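Synaptonemal complex protein 2 (Mus musculus, PDB 5IWZ) is a major component of the axial and lateral elements of synaptonemal complexes in meiotic prophase and is required for normal chromosome synapsis and fertility. Local coordinates at residues D54-I57 with C58-L61; Q101-V104 with S105-E108; D131-D134 with L135-V138. All blocks are in the same frame, centred on the assembly; numbering follows the deposited sequence.

From the N terminus, the three contacts follow in series along helices 49-63, 99-108 and 123-141 of the armadillo-repeat-like domain. Each joins successive turns of a single helix, so none closes a loop between distant parts of the chain, and none nests within or crosses another. The helices meet through their side chains. Interaction 1 touches interaction 2 where Asp54 pairs with Lys102 and Trp106 and Ile57 packs on the indole; interaction 2 touches interaction 3 where Met103 and Phe107 meet Leu132. Interactions 1 and 3 stay apart, their centres about 17 Å from each other, yet both pack against helix 66-79.

Interaction 1. Residues D54-I57 with C58-L61; sequences DDLI and CREL
Glu60 OE1 is gripped side-on by two nitrogens of Arg59, whose guanidinium in turn carries the CD1 methyl of Leu56, from the preceding turn, over one face. Arg59 NE makes the shorter bond of this salt bridge, 2.8 Å to Glu60 OE1, and meets the oxygen almost in line with its C-O bond. Arg59 NH2 reaches the same Glu60 OE1 at 3.1 Å, coming from above the carboxylate plane, while the oxygen itself stays in the plane of the guanidinium. Lys63 NZ forms a salt bridge to the same OE1, and Thr68 OG1 hydrogen-bonds to OE2, so both carboxylate oxygens are held.

Arg59 NH2 and NH1 also donate to the backbone oxygens of Ala20 and Leu21, respectively, which ties helix 49-63 to the end of helix 13-23. Leu56 CD1 sits 3.6 Å from Arg59 NH2, displaced toward the rim of the flat group. The CG of Leu56 lies anti to the backbone N (chi1 180°), an orientation that leads the branch along the helix toward Arg59.

On another side of the helix Ile57 and Leu61 run side by side, with Ile57 CG2 3.7 Å from Leu61 CD1. Cys58 SG lies 3.5 Å from Asp54 OD2, a carboxylate oxygen that also accepts from the indole N-H of Trp106. Backbone bonds from residue i+4 to i, such as Leu61 N to Ile57 O at 2.9 Å, define the alpha-helix. Its side chains pack against helices 13-23, 66-79 and 99-108 within the armadillo-repeat-like domain.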
loop_
_atom_site.group_PDB
_atom_site.type_symbol
_atom_site.label_atom_id
_atom_site.label_comp_id
_atom_site.label_asym_id
_atom_site.label_seq_id
_atom_site.Cartn_x
_atom_site.Cartn_y
_atom_site.Cartn_z
ATOM N N ASP A 54 -24.753 -1.411 4.483
ATOM C CA ASP A 54 -24.636 -1.066 3.070
ATOM C C ASP A 54 -25.250 0.298 2.795
ATOM O O ASP A 54 -24.650 1.137 2.107
ATOM C CB ASP A 54 -25.301 -2.145 2.219
ATOM C CG ASP A 54 -25.165 -1.889 0.730
ATOM O OD1 ASP A 54 -26.181 -1.998 0.021
ATOM O OD2 ASP A 54 -24.047 -1.600 0.258
ATOM N N ASP A 55 -26.450 0.535 3.337
ATOM C CA ASP A 55 -27.121 1.818 3.155
ATOM C C ASP A 55 -26.272 2.963 3.695
ATOM O O ASP A 55 -26.091 3.986 3.031
ATOM C CB ASP A 55 -28.489 1.797 3.851
ATOM C CG ASP A 55 -29.521 0.927 3.123
ATOM O OD1 ASP A 55 -29.165 0.237 2.138
ATOM O OD2 ASP A 55 -30.701 0.920 3.557
ATOM N N LEU A 56 -25.760 2.813 4.911
ATOM C CA LEU A 56 -25.018 3.903 5.539
ATOM C C LEU A 56 -23.697 4.174 4.812
ATOM O O LEU A 56 -23.367 5.330 4.521
ATOM C CB LEU A 56 -24.807 3.562 7.015
ATOM C CG LEU A 56 -24.044 4.573 7.871
ATOM C CD1 LEU A 56 -24.977 5.763 7.920
ATOM C CD2 LEU A 56 -23.810 4.001 9.289
ATOM N N ILE A 57 -22.948 3.123 4.451
ATOM C CA ILE A 57 -21.650 3.343 3.805
ATOM C C ILE A 57 -21.813 3.982 2.425
ATOM O O ILE A 57 -21.086 4.923 2.077
ATOM C CB ILE A 57 -20.869 2.024 3.740
ATOM C CG1 ILE A 57 -20.324 1.669 5.129
ATOM C CG2 ILE A 57 -19.755 2.117 2.718
ATOM C CD1 ILE A 57 -19.834 0.230 5.221
ATOM N N CYS A 58 -22.784 3.507 1.630
ATOM C CA CYS A 58 -23.018 4.095 0.313
ATOM C C CYS A 58 -23.443 5.559 0.422
ATOM O O CYS A 58 -23.020 6.402 -0.379
ATOM C CB CYS A 58 -24.078 3.281 -0.442
ATOM S SG CYS A 58 -23.516 1.630 -0.968
ATOM N N ARG A 59 -24.286 5.880 1.400
ATOM C CA ARG A 59 -24.679 7.277 1.582
ATOM C C ARG A 59 -23.485 8.158 1.918
ATOM O O ARG A 59 -23.293 9.218 1.314
ATOM C CB ARG A 59 -25.720 7.401 2.680
ATOM C CG ARG A 59 -26.086 8.840 2.961
ATOM C CD ARG A 59 -26.995 8.917 4.164
ATOM N NE ARG A 59 -26.278 9.135 5.419
ATOM C CZ ARG A 59 -26.831 8.924 6.612
ATOM N NH1 ARG A 59 -28.079 8.479 6.674
ATOM N NH2 ARG A 59 -26.147 9.144 7.733
ATOM N N GLU A 60 -22.689 7.753 2.910
ATOM C CA GLU A 60 -21.532 8.561 3.300
ATOM C C GLU A 60 -20.508 8.668 2.171
ATOM O O GLU A 60 -19.903 9.726 1.984
ATOM C CB GLU A 60 -20.897 7.984 4.570
ATOM C CG GLU A 60 -21.831 8.062 5.792
ATOM C CD GLU A 60 -22.347 9.498 6.048
ATOM O OE1 GLU A 60 -23.579 9.720 6.024
ATOM O OE2 GLU A 60 -21.512 10.412 6.222
ATOM N N LEU A 61 -20.300 7.590 1.403
ATOM C CA LEU A 61 -19.451 7.689 0.214
ATOM C C LEU A 61 -20.002 8.721 -0.767
ATOM O O LEU A 61 -19.260 9.577 -1.260
ATOM C CB LEU A 61 -19.311 6.316 -0.457
ATOM C CG LEU A 61 -18.449 5.326 0.350
ATOM C CD1 LEU A 61 -18.467 3.920 -0.239
ATOM C CD2 LEU A 61 -17.013 5.862 0.418
#

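Interaction 2. Residues Q101-V104 with S105-E108; sequences QKMV and SWFE
Trp106 lies back against Lys102 and Met103, one turn earlier. The indole takes a carbonyl over one face: Lys102 O stands 3.1 Å above the ring plane, offset toward the rim, and comes within 3.2 Å of Trp106 CG. A chi1 of -56°, with CG beside the backbone N, folds the ring back along the helix over that oxygen. Met103 comes obliquely to the rim of the six-membered ring, its SD 5.1 Å from the Trp106 ring centroid and 57° off the normal, a Met-aromatic contact.

Apolar touches widen this surface. Met103 CG is 3.8 Å from Trp106 CZ3, and Lys102 CB approaches Trp106 CZ2 at 3.9 Å.

Hydrogen bonds complete the turn. Lys102 O, already facing the indole, also accepts from Trp106 N at 2.8 Å, and Val104 O accepts from Glu108 N at 2.8 Å. Trp106 NE1 hydrogen-bonds to Asp54 OD2. A salt bridge joins Lys102 NZ to Asp54 OD1. With an alanine in place of Trp106, Asp54 would probably lose its indole donor and a gap would open beside Met103 and Ile57. The whole is an alpha-helical turn with a Met-aromatic pair, whose indole packs against helix 49-63 within the armadillo-repeat-like domain.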
loop_
_atom_site.group_PDB
_atom_site.type_symbol
_atom_site.label_atom_id
_atom_site.label_comp_id
_atom_site.label_asym_id
_atom_site.label_seq_id
_atom_site.Cartn_x
_atom_site.Cartn_y
_atom_site.Cartn_z
ATOM N N GLN A 101 -19.623 -9.055 -1.789
ATOM C CA GLN A 101 -20.110 -8.279 -2.932
ATOM C C GLN A 101 -20.530 -6.872 -2.519
ATOM O O GLN A 101 -20.368 -5.928 -3.301
ATOM C CB GLN A 101 -21.270 -8.997 -3.622
ATOM C CG GLN A 101 -20.832 -10.133 -4.544
ATOM C CD GLN A 101 -20.346 -11.355 -3.777
ATOM O OE1 GLN A 101 -21.022 -11.839 -2.863
ATOM N NE2 GLN A 101 -19.160 -11.853 -4.137
ATOM N N LYS A 102 -21.066 -6.697 -1.309
ATOM C CA LYS A 102 -21.224 -5.331 -0.809
ATOM C C LYS A 102 -19.878 -4.613 -0.744
ATOM O O LYS A 102 -19.772 -3.447 -1.135
ATOM C CB LYS A 102 -21.906 -5.323 0.555
ATOM C CG LYS A 102 -23.407 -5.047 0.485
ATOM C CD LYS A 102 -24.181 -6.222 -0.042
ATOM C CE LYS A 102 -25.690 -5.966 -0.013
ATOM N NZ LYS A 102 -26.110 -4.961 -1.035
ATOM N N MET A 103 -18.831 -5.292 -0.286
ATOM C CA MET A 103 -17.535 -4.614 -0.209
ATOM C C MET A 103 -16.985 -4.280 -1.592
ATOM O O MET A 103 -16.316 -3.254 -1.748
ATOM C CB MET A 103 -16.548 -5.460 0.580
ATOM C CG MET A 103 -17.091 -5.708 1.964
ATOM S SD MET A 103 -15.854 -5.651 3.248
ATOM C CE MET A 103 -14.780 -4.351 2.675
ATOM N N VAL A 104 -17.259 -5.120 -2.603
ATOM C CA VAL A 104 -16.903 -4.760 -3.979
ATOM C C VAL A 104 -17.619 -3.480 -4.382
ATOM O O VAL A 104 -17.017 -2.542 -4.935
ATOM C CB VAL A 104 -17.235 -5.917 -4.939
ATOM C CG1 VAL A 104 -17.135 -5.461 -6.407
ATOM C CG2 VAL A 104 -16.305 -7.087 -4.670
ATOM N N SER A 105 -18.913 -3.419 -4.083
ATOM C CA SER A 105 -19.700 -2.223 -4.340
ATOM C C SER A 105 -19.141 -1.002 -3.609
ATOM O O SER A 105 -19.042 0.083 -4.195
ATOM C CB SER A 105 -21.148 -2.481 -3.934
ATOM O OG SER A 105 -21.856 -1.269 -3.867
ATOM N N TRP A 106 -18.770 -1.146 -2.331
ATOM C CA TRP A 106 -18.236 0.012 -1.617
ATOM C C TRP A 106 -16.935 0.475 -2.255
ATOM O O TRP A 106 -16.695 1.683 -2.403
ATOM C CB TRP A 106 -18.027 -0.305 -0.133
ATOM C CG TRP A 106 -19.271 -0.789 0.570
ATOM C CD1 TRP A 106 -20.577 -0.617 0.164
ATOM C CD2 TRP A 106 -19.324 -1.572 1.770
ATOM N NE1 TRP A 106 -21.434 -1.237 1.056
ATOM C CE2 TRP A 106 -20.689 -1.831 2.046
ATOM C CE3 TRP A 106 -18.350 -2.079 2.643
ATOM C CZ2 TRP A 106 -21.095 -2.559 3.156
ATOM C CZ3 TRP A 106 -18.762 -2.814 3.750
ATOM C CH2 TRP A 106 -20.120 -3.040 3.995
ATOM N N PHE A 107 -16.091 -0.479 -2.658
ATOM C CA PHE A 107 -14.849 -0.141 -3.347
ATOM C C PHE A 107 -15.124 0.532 -4.688
ATOM O O PHE A 107 -14.460 1.511 -5.043
ATOM C CB PHE A 107 -14.015 -1.411 -3.548
ATOM C CG PHE A 107 -12.745 -1.177 -4.279
ATOM C CD1 PHE A 107 -11.678 -0.554 -3.657
ATOM C CD2 PHE A 107 -12.612 -1.580 -5.596
ATOM C CE1 PHE A 107 -10.486 -0.336 -4.340
ATOM C CE2 PHE A 107 -11.437 -1.371 -6.277
ATOM C CZ PHE A 107 -10.367 -0.749 -5.648
ATOM N N GLU A 108 -16.093 0.007 -5.453
ATOM C CA GLU A 108 -16.500 0.651 -6.698
ATOM C C GLU A 108 -16.997 2.070 -6.452
ATOM O O GLU A 108 -16.660 2.996 -7.198
ATOM C CB GLU A 108 -17.603 -0.165 -7.380
ATOM C CG GLU A 108 -17.173 -1.529 -7.908
ATOM C CD GLU A 108 -16.478 -1.446 -9.248
ATOM O OE1 GLU A 108 -16.101 -2.514 -9.785
ATOM O OE2 GLU A 108 -16.309 -0.318 -9.767
#

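Interaction 3. Residues D131-D134 with L135-V138; sequences DLFD and LLMV
Phe133 and Leu136 are brought together by their first torsions. In Phe133 a chi1 of -77° sets the ring beside its own backbone N and sends the CB-CG bond in much the same direction as that of Leu136. In Leu136 a chi1 of -119° and a chi2 of -145° both lie away from staggered values, so the exact placing of its CD1 is somewhat doubtful. The two side chains lie next to each other and point the same way. As modelled, Leu136 CD1 meets the ring at its edge, in the plane, 3.9 Å from Phe133 CD1, so the faces of the ring are not used in this touch.

Several groups gather round the Phe133 carbonyl oxygen. It accepts from Met137 N at 2.8 Å, while Leu136 CB approaches the same Phe133 O at 3.2 Å and Met137 CG lies 3.5 Å from it. Hydrocarbon thus probably shields a peptide oxygen whose hydrogen-bonding need is met along the helix. One residue earlier in the chain, Leu132 O takes Leu136 N at 2.9 Å; one later, Asp134 O takes Val138 N, with Val138 CG2 packed against that oxygen.

Different faces of this turn serve different neighbours. Leu132 and Leu135 face helix 99-108 through Met103, and also reach Leu73 of helix 66-79, where Asp131 bonds to Ser70. Leu136 packs on Val150 and Phe154 of helix 144-163, and Phe133 reaches Ile158 there. Phe133 and Met137 together touch helix 169-185, so that this turn of helix 123-141 contacts four helices: 66-79, 99-108, 144-163 and 169-185.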
loop_
_atom_site.group_PDB
_atom_site.type_symbol
_atom_site.label_atom_id
_atom_site.label_comp_id
_atom_site.label_asym_id
_atom_site.label_seq_id
_atom_site.Cartn_x
_atom_site.Cartn_y
_atom_site.Cartn_z
ATOM N N ASP A 131 -8.517 1.163 5.794
ATOM C CA ASP A 131 -9.560 0.582 6.643
ATOM C C ASP A 131 -10.421 -0.413 5.874
ATOM O O ASP A 131 -10.850 -1.439 6.426
ATOM C CB ASP A 131 -10.440 1.690 7.221
ATOM C CG ASP A 131 -9.687 2.589 8.186
ATOM O OD1 ASP A 131 -8.722 2.099 8.827
ATOM O OD2 ASP A 131 -10.048 3.785 8.283
ATOM N N LEU A 132 -10.717 -0.111 4.612
ATOM C CA LEU A 132 -11.505 -1.040 3.802
ATOM C C LEU A 132 -10.761 -2.362 3.606
ATOM O O LEU A 132 -11.330 -3.446 3.799
ATOM C CB LEU A 132 -11.836 -0.389 2.461
ATOM C CG LEU A 132 -12.733 -1.180 1.503
ATOM C CD1 LEU A 132 -14.172 -1.124 1.944
ATOM C CD2 LEU A 132 -12.616 -0.633 0.109
ATOM N N PHE A 133 -9.479 -2.293 3.225
ATOM C CA PHE A 133 -8.725 -3.527 3.016
ATOM C C PHE A 133 -8.516 -4.281 4.320
ATOM O O PHE A 133 -8.572 -5.515 4.320
ATOM C CB PHE A 133 -7.394 -3.223 2.335
ATOM C CG PHE A 133 -7.524 -2.959 0.862
ATOM C CD1 PHE A 133 -8.168 -3.869 0.037
ATOM C CD2 PHE A 133 -7.011 -1.796 0.300
ATOM C CE1 PHE A 133 -8.307 -3.626 -1.323
ATOM C CE2 PHE A 133 -7.144 -1.551 -1.062
ATOM C CZ PHE A 133 -7.795 -2.466 -1.873
ATOM N N ASP A 134 -8.336 -3.561 5.445
ATOM C CA ASP A 134 -8.242 -4.216 6.750
ATOM C C ASP A 134 -9.478 -5.060 7.030
ATOM O O ASP A 134 -9.381 -6.194 7.518
ATOM C CB ASP A 134 -8.062 -3.183 7.868
ATOM C CG ASP A 134 -6.657 -2.584 7.913
ATOM O OD1 ASP A 134 -5.711 -3.193 7.377
ATOM O OD2 ASP A 134 -6.496 -1.494 8.507
ATOM N N LEU A 135 -10.660 -4.509 6.751
ATOM C CA LEU A 135 -11.877 -5.289 6.890
ATOM C C LEU A 135 -11.894 -6.452 5.898
ATOM O O LEU A 135 -12.303 -7.562 6.244
ATOM C CB LEU A 135 -13.093 -4.379 6.709
ATOM C CG LEU A 135 -14.487 -4.999 6.765
ATOM C CD1 LEU A 135 -14.665 -5.942 7.966
ATOM C CD2 LEU A 135 -15.572 -3.881 6.764
ATOM N N LEU A 136 -11.442 -6.218 4.660
ATOM C CA LEU A 136 -11.327 -7.316 3.702
ATOM C C LEU A 136 -10.462 -8.454 4.252
ATOM O O LEU A 136 -10.777 -9.632 4.060
ATOM C CB LEU A 136 -10.733 -6.802 2.391
ATOM C CG LEU A 136 -11.454 -6.867 1.041
ATOM C CD1 LEU A 136 -10.415 -7.110 -0.049
ATOM C CD2 LEU A 136 -12.577 -7.898 0.988
ATOM N N MET A 137 -9.352 -8.126 4.925
ATOM C CA MET A 137 -8.488 -9.203 5.422
ATOM C C MET A 137 -9.148 -9.989 6.551
ATOM O O MET A 137 -8.910 -11.192 6.669
ATOM C CB MET A 137 -7.125 -8.660 5.886
ATOM C CG MET A 137 -6.232 -8.127 4.766
ATOM S SD MET A 137 -6.045 -9.209 3.321
ATOM C CE MET A 137 -5.504 -10.750 4.092
ATOM N N VAL A 138 -9.960 -9.330 7.395
ATOM C CA VAL A 138 -10.710 -10.033 8.439
ATOM C C VAL A 138 -11.662 -11.055 7.823
ATOM O O VAL A 138 -11.820 -12.176 8.331
ATOM C CB VAL A 138 -11.465 -9.015 9.322
ATOM C CG1 VAL A 138 -12.554 -9.701 10.145
ATOM C CG2 VAL A 138 -10.492 -8.250 10.238
#